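Local coordinates for uncharacterized protein (Bacteroides ovatus, PDB 3NQK), which is of unknown function but is about half beta strand, with very little helix, apparently joining an E-set-like N-terminal region to a BT_3044-like C-terminal one, at residues L230-D235 with I271-D276. Residues are numbered along the deposited sequence; the frame is centred on the assembly and turned at random.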
# COMPACT_ATOMS: atom_id res chain seq x y z
N LEU A 230 -31.10 9.60 1.46
CA LEU A 230 -30.78 9.01 2.76
C LEU A 230 -32.04 8.54 3.49
O LEU A 230 -33.14 9.07 3.28
CB LEU A 230 -30.09 10.03 3.66
CG LEU A 230 -28.71 10.63 3.35
CD1 LEU A 230 -27.71 9.54 2.89
CD2 LEU A 230 -28.83 11.69 2.36
N ASP A 231 -31.89 7.53 4.33
CA ASP A 231 -32.82 7.29 5.40
C ASP A 231 -32.15 7.94 6.61
O ASP A 231 -30.94 7.85 6.76
CB ASP A 231 -32.99 5.79 5.69
CG ASP A 231 -33.65 5.04 4.55
OD1 ASP A 231 -34.62 5.56 3.95
OD2 ASP A 231 -33.23 3.88 4.30
N MSE A 232 -32.93 8.66 7.41
CA MSE A 232 -32.43 9.21 8.66
C MSE A 232 -33.45 8.92 9.72
O MSE A 232 -34.59 9.32 9.60
CB MSE A 232 -32.25 10.72 8.57
CG MSE A 232 -31.18 11.16 7.61
SE MSE A 232 -30.83 13.07 7.76
CE MSE A 232 -30.47 13.18 9.64
N LYS A 233 -33.04 8.25 10.78
CA LYS A 233 -33.96 7.90 11.85
C LYS A 233 -33.23 7.87 13.17
O LYS A 233 -32.07 7.49 13.23
CB LYS A 233 -34.58 6.54 11.58
CG LYS A 233 -35.81 6.23 12.41
CD LYS A 233 -36.35 4.81 12.13
CE LYS A 233 -37.53 4.46 13.05
NZ LYS A 233 -38.01 3.07 12.83
N GLN A 234 -33.89 8.32 14.24
CA GLN A 234 -33.30 8.26 15.57
C GLN A 234 -33.00 6.82 15.92
O GLN A 234 -33.71 5.91 15.48
CB GLN A 234 -34.23 8.86 16.63
CG GLN A 234 -35.41 7.95 17.05
CD GLN A 234 -36.54 7.92 16.03
OE1 GLN A 234 -36.57 8.72 15.10
NE2 GLN A 234 -37.49 7.00 16.22
N ASP A 235 -31.94 6.62 16.69
CA ASP A 235 -31.54 5.27 17.11
C ASP A 235 -32.41 4.81 18.25
O ASP A 235 -32.80 3.66 18.31
CB ASP A 235 -30.07 5.27 17.54
CG ASP A 235 -29.60 3.92 18.02
OD1 ASP A 235 -29.36 3.04 17.17
OD2 ASP A 235 -29.40 3.76 19.24
N ILE A 271 -24.13 15.85 2.37
CA ILE A 271 -25.46 15.41 2.75
C ILE A 271 -26.34 16.61 3.08
O ILE A 271 -25.89 17.56 3.72
CB ILE A 271 -25.42 14.41 3.95
CG1 ILE A 271 -24.75 15.03 5.16
CG2 ILE A 271 -24.66 13.19 3.57
CD1 ILE A 271 -24.85 14.15 6.43
N MSE A 272 -27.60 16.56 2.62
CA MSE A 272 -28.56 17.67 2.78
C MSE A 272 -29.81 17.19 3.51
O MSE A 272 -30.42 16.21 3.12
CB MSE A 272 -28.92 18.24 1.42
CG MSE A 272 -27.76 18.96 0.74
SE MSE A 272 -27.85 18.90 -1.20
CE MSE A 272 -26.83 17.24 -1.54
N PHE A 273 -30.20 17.92 4.54
CA PHE A 273 -31.22 17.44 5.43
C PHE A 273 -31.84 18.55 6.22
O PHE A 273 -31.32 19.64 6.29
CB PHE A 273 -30.60 16.45 6.40
CG PHE A 273 -29.41 17.00 7.13
CD1 PHE A 273 -28.15 16.88 6.61
CD2 PHE A 273 -29.58 17.72 8.29
CE1 PHE A 273 -27.07 17.41 7.27
CE2 PHE A 273 -28.49 18.25 8.96
CZ PHE A 273 -27.24 18.10 8.45
N GLU A 274 -32.92 18.22 6.90
CA GLU A 274 -33.62 19.15 7.75
C GLU A 274 -34.45 18.36 8.72
O GLU A 274 -35.14 17.45 8.33
CB GLU A 274 -34.51 20.05 6.91
CG GLU A 274 -35.33 21.07 7.72
CD GLU A 274 -35.98 22.16 6.84
OE1 GLU A 274 -36.21 21.91 5.62
OE2 GLU A 274 -36.25 23.27 7.37
N TYR A 275 -34.33 18.67 10.01
CA TYR A 275 -35.11 17.94 11.03
C TYR A 275 -35.34 18.73 12.29
O TYR A 275 -34.71 19.76 12.52
CB TYR A 275 -34.42 16.61 11.38
CG TYR A 275 -33.02 16.74 11.98
CD1 TYR A 275 -32.83 17.03 13.33
CD2 TYR A 275 -31.89 16.50 11.21
CE1 TYR A 275 -31.53 17.12 13.88
CE2 TYR A 275 -30.62 16.59 11.74
CZ TYR A 275 -30.43 16.89 13.07
OH TYR A 275 -29.13 16.96 13.58
N ASP A 276 -36.24 18.24 13.12
CA ASP A 276 -36.47 18.80 14.43
C ASP A 276 -36.04 17.80 15.46
O ASP A 276 -36.12 16.59 15.22
CB ASP A 276 -37.97 19.06 14.66
CG ASP A 276 -38.47 20.30 13.95
OD1 ASP A 276 -37.66 21.22 13.69
OD2 ASP A 276 -39.70 20.37 13.70
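The hydroxyl OH of Y275 is held by a hydrogen bond with the backbone N of G204, and the methyl CE of M232 comes up obliquely to the CD2–CE2 bond of the same ring. Between the two strands the contact is apolar and is carried by one long side chain, M232. Built as selenomethionine, it reaches across from 230-235 with its CG anti to the carbonyl carbon (chi1 -66°) and then bends at its last torsion (chi3 54°). The bend divides the contact: the selenium serves F273, and the methyl turns on toward Y275. Atom SE of M232 lies 3.7 Å from CB of F273, while the phenyl ring continues away from the partner strand. A Met-aromatic contact results, in which SE of M232 stands 5.1 Å from the centroid of the F273 ring, in an oblique approach. At the other end, CE of M232 is 3.9 Å from CD2 of Y275. The side chain of M232 crosses both aromatic side chains at about a right angle. The two segments diverge, from 8.3 Å between CA of L230 and CA of I271 to 14.6 Å between CA of D235 and CA of D276. Both strands belong to the BT_3044-like C-terminal region, in a curled antiparallel sheet where they are not direct neighbours; the contact is side-chain packing, not strand pairing. I220 of strand 219-224, the antiparallel neighbour of 230-234, touches both M232 and Y275, P249 of strand 244-257 packs on M232, and strand 292-307 flanks 264-279, with M300 against F273.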